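Local coordinates for probable n-acetylneuraminic acid outer membrane channel protein NANC (Escherichia coli, PDB 2WJR) that forms a monomeric beta-barrel channel in the bacterial outer membrane that lets N-acetylneuraminic acid into the cell, with high conductance and weak anion selectivity, at residues S79-R84 with Y112-L117; R106-A111 with V126-G131; D120-N125 with K152-R157. The protein carries 1 engineered substitution. All blocks are in the same frame, centred on the assembly; numbering follows the deposited sequence.

Contact 1. Residues S79-R84 with Y112-L117. With PO4 (phosphate ion), chain D.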
loop_
_atom_site.group_PDB
_atom_site.type_symbol
_atom_site.label_atom_id
_atom_site.label_comp_id
_atom_site.label_asym_id
_atom_site.label_seq_id
_atom_site.Cartn_x
_atom_site.Cartn_y
_atom_site.Cartn_z
ATOM N N SER A 79 -0.582 -12.638 -8.508
ATOM C CA SER A 79 -1.294 -12.144 -9.689
ATOM C C SER A 79 -1.255 -13.217 -10.784
ATOM O O SER A 79 -0.676 -14.273 -10.592
ATOM C CB SER A 79 -0.662 -10.853 -10.212
ATOM O OG SER A 79 0.653 -11.087 -10.715
ATOM N N SER A 80 -1.858 -12.927 -11.931
ATOM C CA SER A 80 -1.836 -13.854 -13.083
ATOM C C SER A 80 -0.417 -14.043 -13.644
ATOM O O SER A 80 -0.117 -15.088 -14.213
ATOM C CB SER A 80 -2.773 -13.362 -14.174
ATOM O OG SER A 80 -2.273 -12.164 -14.742
ATOM N N ASN A 81 0.463 -13.053 -13.460
ATOM C CA ASN A 81 1.876 -13.219 -13.820
ATOM C C ASN A 81 2.608 -14.162 -12.884
ATOM O O ASN A 81 3.598 -14.758 -13.269
ATOM C CB ASN A 81 2.613 -11.873 -13.859
ATOM C CG ASN A 81 2.153 -10.980 -14.990
ATOM O OD1 ASN A 81 1.860 -11.450 -16.073
ATOM N ND2 ASN A 81 2.095 -9.687 -14.741
ATOM N N GLY A 82 2.136 -14.286 -11.640
ATOM C CA GLY A 82 2.793 -15.147 -10.643
ATOM C C GLY A 82 2.932 -14.517 -9.250
ATOM O O GLY A 82 2.122 -13.675 -8.850
ATOM N N THR A 83 3.970 -14.922 -8.524
ATOM C CA THR A 83 4.120 -14.535 -7.115
ATOM C C THR A 83 5.285 -13.570 -6.940
ATOM O O THR A 83 6.339 -13.718 -7.552
ATOM C CB THR A 83 4.320 -15.766 -6.206
ATOM O OG1 THR A 83 3.218 -16.672 -6.371
ATOM C CG2 THR A 83 4.435 -15.342 -4.729
ATOM N N ARG A 84 5.066 -12.560 -6.108
ATOM C CA ARG A 84 6.077 -11.562 -5.804
ATOM C C ARG A 84 6.241 -11.512 -4.285
ATOM O O ARG A 84 5.263 -11.366 -3.580
ATOM C CB ARG A 84 5.626 -10.212 -6.322
ATOM C CG ARG A 84 6.598 -9.078 -6.103
ATOM C CD ARG A 84 5.868 -7.766 -6.344
ATOM N NE ARG A 84 5.138 -7.348 -5.137
ATOM C CZ ARG A 84 4.189 -6.412 -5.092
ATOM N NH1 ARG A 84 3.631 -6.098 -3.925
ATOM N NH2 ARG A 84 3.778 -5.786 -6.187
ATOM N N TYR A 112 9.070 -14.647 -10.981
ATOM C CA TYR A 112 8.901 -14.913 -12.400
ATOM C C TYR A 112 9.679 -13.875 -13.193
ATOM O O TYR A 112 9.845 -12.731 -12.747
ATOM C CB TYR A 112 7.429 -14.874 -12.785
ATOM C CG TYR A 112 6.700 -13.610 -12.382
ATOM C CD1 TYR A 112 6.231 -13.427 -11.080
ATOM C CD2 TYR A 112 6.467 -12.600 -13.309
ATOM C CE1 TYR A 112 5.545 -12.259 -10.720
ATOM C CE2 TYR A 112 5.801 -11.440 -12.959
ATOM C CZ TYR A 112 5.337 -11.278 -11.673
ATOM O OH TYR A 112 4.679 -10.122 -11.367
ATOM N N ARG A 113 10.157 -14.289 -14.357
ATOM C CA ARG A 113 10.985 -13.437 -15.211
ATOM C C ARG A 113 10.163 -12.776 -16.312
ATOM O O ARG A 113 9.159 -13.311 -16.771
ATOM C CB ARG A 113 12.154 -14.236 -15.773
ATOM C CG ARG A 113 13.046 -14.773 -14.684
ATOM C CD ARG A 113 14.070 -15.757 -15.181
ATOM N NE ARG A 113 15.161 -15.116 -15.910
ATOM C CZ ARG A 113 15.574 -15.449 -17.136
ATOM N NH1 ARG A 113 14.988 -16.425 -17.825
ATOM N NH2 ARG A 113 16.594 -14.800 -17.681
ATOM N N GLN A 114 10.544 -11.554 -16.674
ATOM C CA GLN A 114 9.782 -10.765 -17.626
ATOM C C GLN A 114 10.742 -10.059 -18.557
ATOM O O GLN A 114 11.868 -9.723 -18.175
ATOM C CB GLN A 114 8.908 -9.700 -16.943
ATOM C CG GLN A 114 7.706 -10.241 -16.175
ATOM C CD GLN A 114 7.054 -9.193 -15.304
ATOM O OE1 GLN A 114 7.690 -8.634 -14.395
ATOM N NE2 GLN A 114 5.793 -8.931 -15.558
ATOM N N GLN A 115 10.256 -9.796 -19.764
ATOM C CA GLN A 115 11.051 -9.075 -20.748
ATOM C C GLN A 115 11.370 -7.652 -20.262
ATOM O O GLN A 115 10.469 -6.854 -19.949
ATOM C CB GLN A 115 10.347 -9.025 -22.103
ATOM C CG GLN A 115 11.269 -8.428 -23.167
ATOM C CD GLN A 115 10.597 -8.169 -24.506
ATOM O OE1 GLN A 115 11.209 -8.392 -25.554
ATOM N NE2 GLN A 115 9.377 -7.642 -24.486
ATOM N N ASP A 116 12.662 -7.338 -20.231
ATOM C CA ASP A 116 13.110 -5.999 -19.860
ATOM C C ASP A 116 13.164 -5.030 -21.035
ATOM O O ASP A 116 12.789 -5.369 -22.164
ATOM C CB ASP A 116 14.421 -6.057 -19.047
ATOM C CG ASP A 116 15.674 -6.274 -19.882
ATOM O OD1 ASP A 116 15.657 -6.189 -21.148
ATOM O OD2 ASP A 116 16.708 -6.523 -19.226
ATOM N N LEU A 117 13.589 -3.803 -20.760
ATOM C CA LEU A 117 13.539 -2.741 -21.767
ATOM C C LEU A 117 14.441 -3.044 -22.978
ATOM O O LEU A 117 14.186 -2.522 -24.049
ATOM C CB LEU A 117 13.951 -1.409 -21.162
ATOM C CG LEU A 117 12.943 -0.767 -20.224
ATOM C CD1 LEU A 117 13.619 0.378 -19.456
ATOM C CD2 LEU A 117 11.789 -0.261 -21.010
HETATM P P PO4 D . 17.573 -12.860 -13.158
HETATM O O1 PO4 D . 18.887 -13.595 -13.272
HETATM O O2 PO4 D . 16.997 -13.183 -11.796
HETATM O O3 PO4 D . 17.806 -11.361 -13.275
HETATM O O4 PO4 D . 16.651 -13.322 -14.270
#

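Contact 2. Residues R106-A111 with V126-G131. With OCT (N-octane), chain G.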
loop_
_atom_site.group_PDB
_atom_site.type_symbol
_atom_site.label_atom_id
_atom_site.label_comp_id
_atom_site.label_asym_id
_atom_site.label_seq_id
_atom_site.Cartn_x
_atom_site.Cartn_y
_atom_site.Cartn_z
ATOM N N ARG A 106 10.974 -2.115 1.934
ATOM C CA ARG A 106 10.563 -3.414 1.415
ATOM C C ARG A 106 11.266 -3.680 0.079
ATOM O O ARG A 106 11.375 -2.765 -0.755
ATOM C CB ARG A 106 9.057 -3.423 1.187
ATOM C CG ARG A 106 8.448 -4.791 0.779
ATOM C CD ARG A 106 6.939 -4.638 0.758
ATOM N NE ARG A 106 6.421 -4.330 -0.582
ATOM C CZ ARG A 106 5.305 -3.664 -0.853
ATOM N NH1 ARG A 106 4.539 -3.163 0.119
ATOM N NH2 ARG A 106 4.947 -3.499 -2.116
ATOM N N TYR A 107 11.738 -4.909 -0.086
ATOM C CA TYR A 107 12.334 -5.401 -1.342
ATOM C C TYR A 107 11.372 -6.383 -2.000
ATOM O O TYR A 107 11.189 -7.491 -1.495
ATOM C CB TYR A 107 13.664 -6.101 -1.058
ATOM C CG TYR A 107 14.360 -6.663 -2.298
ATOM C CD1 TYR A 107 14.783 -5.821 -3.314
ATOM C CD2 TYR A 107 14.602 -8.025 -2.426
ATOM C CE1 TYR A 107 15.421 -6.317 -4.450
ATOM C CE2 TYR A 107 15.256 -8.543 -3.559
ATOM C CZ TYR A 107 15.651 -7.673 -4.568
ATOM O OH TYR A 107 16.296 -8.178 -5.688
ATOM N N ASP A 108 10.784 -5.956 -3.118
ATOM C CA ASP A 108 9.832 -6.735 -3.874
ATOM C C ASP A 108 10.579 -7.520 -4.953
ATOM O O ASP A 108 11.156 -6.937 -5.900
ATOM C CB ASP A 108 8.797 -5.822 -4.505
ATOM C CG ASP A 108 7.721 -5.380 -3.518
ATOM O OD1 ASP A 108 7.568 -6.013 -2.444
ATOM O OD2 ASP A 108 7.030 -4.398 -3.820
ATOM N N TRP A 109 10.592 -8.829 -4.769
ATOM C CA TRP A 109 11.346 -9.746 -5.613
ATOM C C TRP A 109 10.328 -10.596 -6.364
ATOM O O TRP A 109 9.473 -11.232 -5.744
ATOM C CB TRP A 109 12.271 -10.602 -4.754
ATOM C CG TRP A 109 13.120 -11.554 -5.549
ATOM C CD1 TRP A 109 14.335 -11.299 -6.106
ATOM C CD2 TRP A 109 12.805 -12.921 -5.874
ATOM N NE1 TRP A 109 14.803 -12.419 -6.748
ATOM C CE2 TRP A 109 13.886 -13.427 -6.623
ATOM C CE3 TRP A 109 11.724 -13.763 -5.590
ATOM C CZ2 TRP A 109 13.920 -14.739 -7.098
ATOM C CZ3 TRP A 109 11.751 -15.074 -6.073
ATOM C CH2 TRP A 109 12.847 -15.547 -6.822
ATOM N N LYS A 110 10.389 -10.588 -7.694
ATOM C CA LYS A 110 9.449 -11.373 -8.502
ATOM C C LYS A 110 9.974 -12.779 -8.744
ATOM O O LYS A 110 11.113 -12.964 -9.172
ATOM C CB LYS A 110 9.168 -10.695 -9.839
ATOM C CG LYS A 110 8.202 -9.563 -9.750
ATOM C CD LYS A 110 8.062 -8.842 -11.068
ATOM C CE LYS A 110 7.087 -7.696 -10.987
ATOM N NZ LYS A 110 6.902 -6.986 -12.287
ATOM N N ALA A 111 9.126 -13.763 -8.468
ATOM C CA ALA A 111 9.467 -15.171 -8.637
ATOM C C ALA A 111 9.312 -15.601 -10.101
ATOM O O ALA A 111 9.418 -16.779 -10.416
ATOM C CB ALA A 111 8.585 -16.042 -7.743
ATOM N N VAL A 126 12.150 -4.640 -7.111
ATOM C CA VAL A 126 11.903 -3.273 -6.756
ATOM C C VAL A 126 12.323 -2.958 -5.312
ATOM O O VAL A 126 12.101 -3.759 -4.403
ATOM C CB VAL A 126 10.421 -2.947 -6.924
ATOM C CG1 VAL A 126 10.108 -1.594 -6.253
ATOM C CG2 VAL A 126 10.024 -2.937 -8.415
ATOM N N HIS A 127 12.939 -1.796 -5.130
ATOM C CA HIS A 127 13.253 -1.255 -3.799
ATOM C C HIS A 127 12.172 -0.280 -3.448
ATOM O O HIS A 127 11.952 0.672 -4.189
ATOM C CB HIS A 127 14.566 -0.491 -3.817
ATOM C CG HIS A 127 15.766 -1.327 -4.117
ATOM N ND1 HIS A 127 16.275 -2.250 -3.231
ATOM C CD2 HIS A 127 16.582 -1.356 -5.201
ATOM C CE1 HIS A 127 17.333 -2.833 -3.761
ATOM N NE2 HIS A 127 17.545 -2.304 -4.956
ATOM N N ARG A 128 11.488 -0.483 -2.319
ATOM C CA ARG A 128 10.347 0.346 -1.971
ATOM C C ARG A 128 10.428 0.891 -0.525
ATOM O O ARG A 128 10.687 0.147 0.425
ATOM C CB ARG A 128 9.034 -0.415 -2.174
ATOM C CG ARG A 128 7.827 0.374 -1.713
ATOM C CD ARG A 128 6.542 -0.362 -1.904
ATOM N NE ARG A 128 5.426 0.400 -1.320
ATOM C CZ ARG A 128 4.201 0.531 -1.832
ATOM N NH1 ARG A 128 3.862 -0.042 -2.989
ATOM N NH2 ARG A 128 3.313 1.271 -1.176
ATOM N N TRP A 129 10.211 2.201 -0.409
ATOM C CA TRP A 129 10.169 2.893 0.872
ATOM C C TRP A 129 8.772 3.477 1.073
ATOM O O TRP A 129 8.185 4.070 0.149
ATOM C CB TRP A 129 11.184 4.035 0.885
ATOM C CG TRP A 129 12.589 3.614 1.027
ATOM C CD1 TRP A 129 13.504 3.367 0.029
ATOM C CD2 TRP A 129 13.270 3.387 2.266
ATOM N NE1 TRP A 129 14.708 2.986 0.592
ATOM C CE2 TRP A 129 14.582 2.997 1.960
ATOM C CE3 TRP A 129 12.880 3.464 3.612
ATOM C CZ2 TRP A 129 15.519 2.694 2.961
ATOM C CZ3 TRP A 129 13.806 3.163 4.599
ATOM C CH2 TRP A 129 15.114 2.794 4.266
ATOM N N ASP A 130 8.240 3.328 2.291
ATOM C CA ASP A 130 7.018 3.995 2.677
ATOM C C ASP A 130 7.255 4.753 3.983
ATOM O O ASP A 130 7.904 4.242 4.886
ATOM C CB ASP A 130 5.883 2.991 2.874
ATOM C CG ASP A 130 5.419 2.358 1.570
ATOM O OD1 ASP A 130 4.515 2.918 0.911
ATOM O OD2 ASP A 130 5.930 1.260 1.254
ATOM N N GLY A 131 6.741 5.964 4.038
ATOM C CA GLY A 131 6.697 6.787 5.246
ATOM C C GLY A 131 5.242 6.948 5.654
ATOM O O GLY A 131 4.353 7.037 4.803
HETATM C C1 OCT G . 19.503 -6.840 -3.389
HETATM C C2 OCT G . 19.008 -6.173 -2.094
HETATM C C3 OCT G . 18.200 -7.149 -1.218
HETATM C C4 OCT G . 17.604 -6.494 0.043
HETATM C C5 OCT G . 16.735 -7.495 0.843
HETATM C C6 OCT G . 16.546 -7.074 2.316
HETATM C C7 OCT G . 15.306 -7.707 2.982
HETATM C C8 OCT G . 14.573 -6.731 3.924
#

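Contact 3. Residues D120-N125 with K152-R157. With PO4 (phosphate ion), chain D.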
loop_
_atom_site.group_PDB
_atom_site.type_symbol
_atom_site.label_atom_id
_atom_site.label_comp_id
_atom_site.label_asym_id
_atom_site.label_seq_id
_atom_site.Cartn_x
_atom_site.Cartn_y
_atom_site.Cartn_z
ATOM N N ASP A 120 15.616 -8.437 -23.142
ATOM C CA ASP A 120 16.139 -9.619 -22.469
ATOM C C ASP A 120 15.241 -10.033 -21.309
ATOM O O ASP A 120 14.521 -9.222 -20.716
ATOM C CB ASP A 120 17.552 -9.373 -21.956
ATOM C CG ASP A 120 18.546 -9.161 -23.077
ATOM O OD1 ASP A 120 18.439 -9.852 -24.111
ATOM O OD2 ASP A 120 19.436 -8.301 -22.925
ATOM N N MET A 121 15.302 -11.305 -20.982
ATOM C CA MET A 121 14.526 -11.826 -19.881
ATOM C C MET A 121 15.284 -11.590 -18.575
ATOM O O MET A 121 16.450 -11.954 -18.435
ATOM C CB MET A 121 14.232 -13.303 -20.131
ATOM C CG MET A 121 13.354 -13.505 -21.372
ATOM S SD MET A 121 11.711 -12.796 -21.175
ATOM C CE MET A 121 11.386 -13.546 -19.572
ATOM N N SER A 122 14.628 -10.931 -17.634
ATOM C CA SER A 122 15.279 -10.584 -16.379
ATOM C C SER A 122 14.216 -10.625 -15.287
ATOM O O SER A 122 13.155 -11.214 -15.483
ATOM C CB SER A 122 15.943 -9.213 -16.505
ATOM O OG SER A 122 16.580 -8.811 -15.299
ATOM N N ARG A 123 14.489 -9.974 -14.162
ATOM C CA ARG A 123 13.576 -9.972 -13.027
ATOM C C ARG A 123 13.332 -8.531 -12.581
ATOM O O ARG A 123 14.269 -7.798 -12.279
ATOM C CB ARG A 123 14.211 -10.780 -11.906
ATOM C CG ARG A 123 13.294 -11.686 -11.188
ATOM C CD ARG A 123 14.035 -12.441 -10.098
ATOM N NE ARG A 123 14.638 -13.673 -10.589
ATOM C CZ ARG A 123 13.972 -14.800 -10.842
ATOM N NH1 ARG A 123 12.663 -14.873 -10.666
ATOM N NH2 ARG A 123 14.630 -15.858 -11.287
ATOM N N ASP A 124 12.069 -8.155 -12.528
ATOM C CA ASP A 124 11.687 -6.791 -12.281
ATOM C C ASP A 124 11.510 -6.627 -10.767
ATOM O O ASP A 124 10.403 -6.515 -10.261
ATOM C CB ASP A 124 10.424 -6.415 -13.033
ATOM C CG ASP A 124 9.927 -5.037 -12.678
ATOM O OD1 ASP A 124 10.761 -4.126 -12.498
ATOM O OD2 ASP A 124 8.703 -4.868 -12.569
ATOM N N ASN A 125 12.639 -6.570 -10.099
ATOM C CA ASN A 125 12.674 -6.435 -8.643
ATOM C C ASN A 125 12.691 -4.958 -8.288
ATOM O O ASN A 125 13.172 -4.106 -9.064
ATOM C CB ASN A 125 13.886 -7.128 -8.075
ATOM C CG ASN A 125 13.963 -8.577 -8.466
ATOM O OD1 ASN A 125 12.930 -9.262 -8.581
ATOM N ND2 ASN A 125 15.195 -9.069 -8.681
ATOM N N LYS A 152 13.447 0.791 -9.577
ATOM C CA LYS A 152 13.764 -0.474 -10.196
ATOM C C LYS A 152 15.182 -0.882 -9.935
ATOM O O LYS A 152 16.110 -0.069 -10.039
ATOM C CB LYS A 152 13.566 -0.382 -11.723
ATOM C CG LYS A 152 12.206 0.076 -12.154
ATOM C CD LYS A 152 11.150 -0.921 -11.779
ATOM C CE LYS A 152 9.882 -0.789 -12.582
ATOM N NZ LYS A 152 8.935 -1.858 -12.255
ATOM N N GLN A 153 15.372 -2.158 -9.623
ATOM C CA GLN A 153 16.711 -2.684 -9.477
ATOM C C GLN A 153 17.337 -2.950 -10.872
ATOM O O GLN A 153 18.531 -2.738 -11.077
ATOM C CB GLN A 153 16.682 -3.963 -8.651
ATOM C CG GLN A 153 18.003 -4.673 -8.506
ATOM C CD GLN A 153 17.926 -5.813 -7.505
ATOM O OE1 GLN A 153 17.048 -6.683 -7.594
ATOM N NE2 GLN A 153 18.835 -5.807 -6.537
ATOM N N ASN A 154 16.517 -3.423 -11.801
ATOM C CA ASN A 154 17.002 -3.905 -13.111
ATOM C C ASN A 154 16.483 -3.027 -14.249
ATOM O O ASN A 154 15.950 -1.945 -14.005
ATOM C CB ASN A 154 16.614 -5.376 -13.272
ATOM C CG ASN A 154 17.386 -6.277 -12.350
ATOM O OD1 ASN A 154 18.577 -6.068 -12.135
ATOM N ND2 ASN A 154 16.719 -7.292 -11.787
ATOM N N ASP A 155 16.618 -3.472 -15.502
ATOM C CA ASP A 155 16.362 -2.588 -16.646
ATOM C C ASP A 155 14.892 -2.549 -17.037
ATOM O O ASP A 155 14.502 -3.025 -18.097
ATOM C CB ASP A 155 17.249 -3.014 -17.839
ATOM C CG ASP A 155 17.139 -2.078 -19.018
ATOM O OD1 ASP A 155 16.702 -0.914 -18.832
ATOM O OD2 ASP A 155 17.502 -2.521 -20.149
ATOM N N TYR A 156 14.083 -1.971 -16.154
ATOM C CA TYR A 156 12.658 -1.806 -16.350
ATOM C C TYR A 156 12.255 -0.389 -16.044
ATOM O O TYR A 156 13.043 0.382 -15.506
ATOM C CB TYR A 156 11.888 -2.739 -15.421
ATOM C CG TYR A 156 12.136 -4.198 -15.670
ATOM C CD1 TYR A 156 11.359 -4.907 -16.579
ATOM C CD2 TYR A 156 13.114 -4.871 -14.987
ATOM C CE1 TYR A 156 11.584 -6.255 -16.812
ATOM C CE2 TYR A 156 13.332 -6.203 -15.191
ATOM C CZ TYR A 156 12.562 -6.890 -16.122
ATOM O OH TYR A 156 12.786 -8.221 -16.296
ATOM N N ARG A 157 11.020 -0.044 -16.367
ATOM C CA ARG A 157 10.533 1.283 -16.072
ATOM C C ARG A 157 9.097 1.252 -15.598
ATOM O O ARG A 157 8.365 0.318 -15.884
ATOM C CB ARG A 157 10.669 2.200 -17.298
ATOM C CG ARG A 157 9.743 1.840 -18.438
ATOM C CD ARG A 157 9.901 2.835 -19.603
ATOM N NE ARG A 157 8.968 2.598 -20.696
ATOM C CZ ARG A 157 7.680 2.944 -20.709
ATOM N NH1 ARG A 157 6.944 2.695 -21.791
ATOM N NH2 ARG A 157 7.114 3.535 -19.662
HETATM P P PO4 D . 17.573 -12.860 -13.158
HETATM O O1 PO4 D . 18.887 -13.595 -13.272
HETATM O O2 PO4 D . 16.997 -13.183 -11.796
HETATM O O3 PO4 D . 17.806 -11.361 -13.275
HETATM O O4 PO4 D . 16.651 -13.322 -14.270
HETATM O O HOH W 1 17.222 -6.155 -16.438
HETATM O O HOH W 2 13.474 -3.892 -11.707
#

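Contact 1. Residues S79-R84 with Y112-L117
Y112 lays one face of its phenol ring against the turn at N81-G82, the tight extracellular link between strands 68-79 and 82-94. Van der Waals packing carries the contact. N81 O stands 3.4 Å above the plane of the Y112 ring, displaced toward the rim, with G82 N farther out over the same face. N81 CB reaches the ring at CE2 (3.3 Å). T83 O comes to the ring edge near its plane, 3.5 Å from Y112 CD1. G82 has no side chain, and the Y112 ring settles on its backbone, CE1 lying 3.8 Å from G82 C. With chi1 at 53°, CG of Y112 sits between its backbone N and carbonyl carbon, which swings the ring over the turn.

The polar bonds of S79, G82, R113 and Q114 stay within one segment or lead outside the pair. The hairpin is closed by S79 N to G82 O (2.9 Å) and G82 N to S79 O. The N81 and Q114 side chains cross at about a right angle, ND2 and NE2 3.9 Å apart, while Q114 OE1 accepts from K110. R113 points elsewhere: its NE donates (2.9 Å, 164°) to O4 of a phosphate ion, probably from the crystallisation liquor, that R123 also holds.

With 235 Å² buried and no segment-to-segment hydrogen bond, this surface contact probably holds by van der Waals and weak electrostatic contacts between the ring and the turn's backbone.

Contact 2. Residues R106-A111 with V126-G131
R106 and R128 form an antiparallel hydrogen-bonded pair, as do D108 and V126, with Y107-H127 the non-hydrogen-bonded pair between them; the strand axes approach to 4.9 Å with their directions 150° apart. Four backbone bonds join the strands, among them R106 N to R128 O at 2.7 Å and V126 N to D108 O at 2.8 Å. Y107 CA adds a CH...O contact to V126 O.

On the face shared by R106, D108, V126 and R128, the two arginines run side by side in the same direction. The guanidinium of R106 stacks on that of R128, centres 4.5 Å apart and the planes tilted by 30°, and R128 CD sits over the R106 plane, 3.5 Å from NH2. Each stacked group is fixed by a side-on grip on an aspartate two residues on. R106 bends at chi3 (95°) to bring its guanidinium to D108, whereas R128 runs extended to NE. R106 NE meets D108 OD1 (2.8 Å) while NH2 takes the syn lone pair of OD2; R128 NE and NH2 likewise take the syn lone pairs of D130 OD2 and OD1. With R84 beside R106 and R104 beside R128, this cluster of arginines, partly offset by aspartates, may contribute to the weak anion selectivity.

Y107 and H127 occupy the other face, ring centroids 5.5 Å apart. Octane passes over the Y107 ring, C3 above its centre, and its C2 lies at the H127 edge, consistent with this face being turned to the membrane. Y107 OH bonds Q153, and H127 ND1 bonds Y105 OH.

Within the barrel, backbone hydrogen bonds join strand 82-94 to 99-110 (Y107 with P87, W109 with Y85) and 126-136 to the next barrel strand, 141-152 (H127 with S151, W129 with L149).

Contact 3. Residues D120-N125 with K152-R157
Two extracellular loops of the barrel meet here, D124, at the centre of an inverse gamma turn, resting on Y156 of the other loop. D124 CB stands 3.5 Å from the centroid of the Y156 ring, only 8° off its normal, a CH-pi contact over the face. The D124 carboxylate, its CG trans to the backbone N (chi1 174°), extends to K152: NZ meets the syn lone pair of OD1 (2.9 Å) and, more weakly, OD2, which K110 also grips. Y156 OH bonds Q114 O.

Amides tie the rest. N154 ND2 points at R123 O in the carbonyl plane, and its 2.5 Å is doubtfully short. Q153 N donates to N125 O (3.0 Å), and N125 ND2 to Q153 OE1 (3.2 Å), an oxygen shared with Y107 OH; N125 OD1 accepts from K110 N. One water donates to D124 OD1 and N125 O and accepts from N154 N; another links S122 OG with D155 N. At the margin R123 NE donates to phosphate O2 (2.7 Å).

The buried D124 carboxylate thus has two lysines and a water, which would probably stabilise its negative charge, and paired amides and water-held peptides lock the loops together.

Contacts 1 and 3 lie in the extracellular loops; contact 2 runs from the membrane-spanning wall up to them, and is nearest the chain's centre. Contact 2 is regular strand pairing, partly buried, with charged groups on one face and octane on the other. Contact 1 is a surface contact that relies on packing of an aromatic ring against backbone; contact 3, also partly buried, relies on a salt bridge, amides and waters. Loop 109-127 unites them: it supplies 112-117 and 120-125, whose short strands pair through Q114 and S122. T83 bonds A111 between contacts 1 and 2, bonds from K110 tie 2 to 3, and a common anion joins 1 and 3.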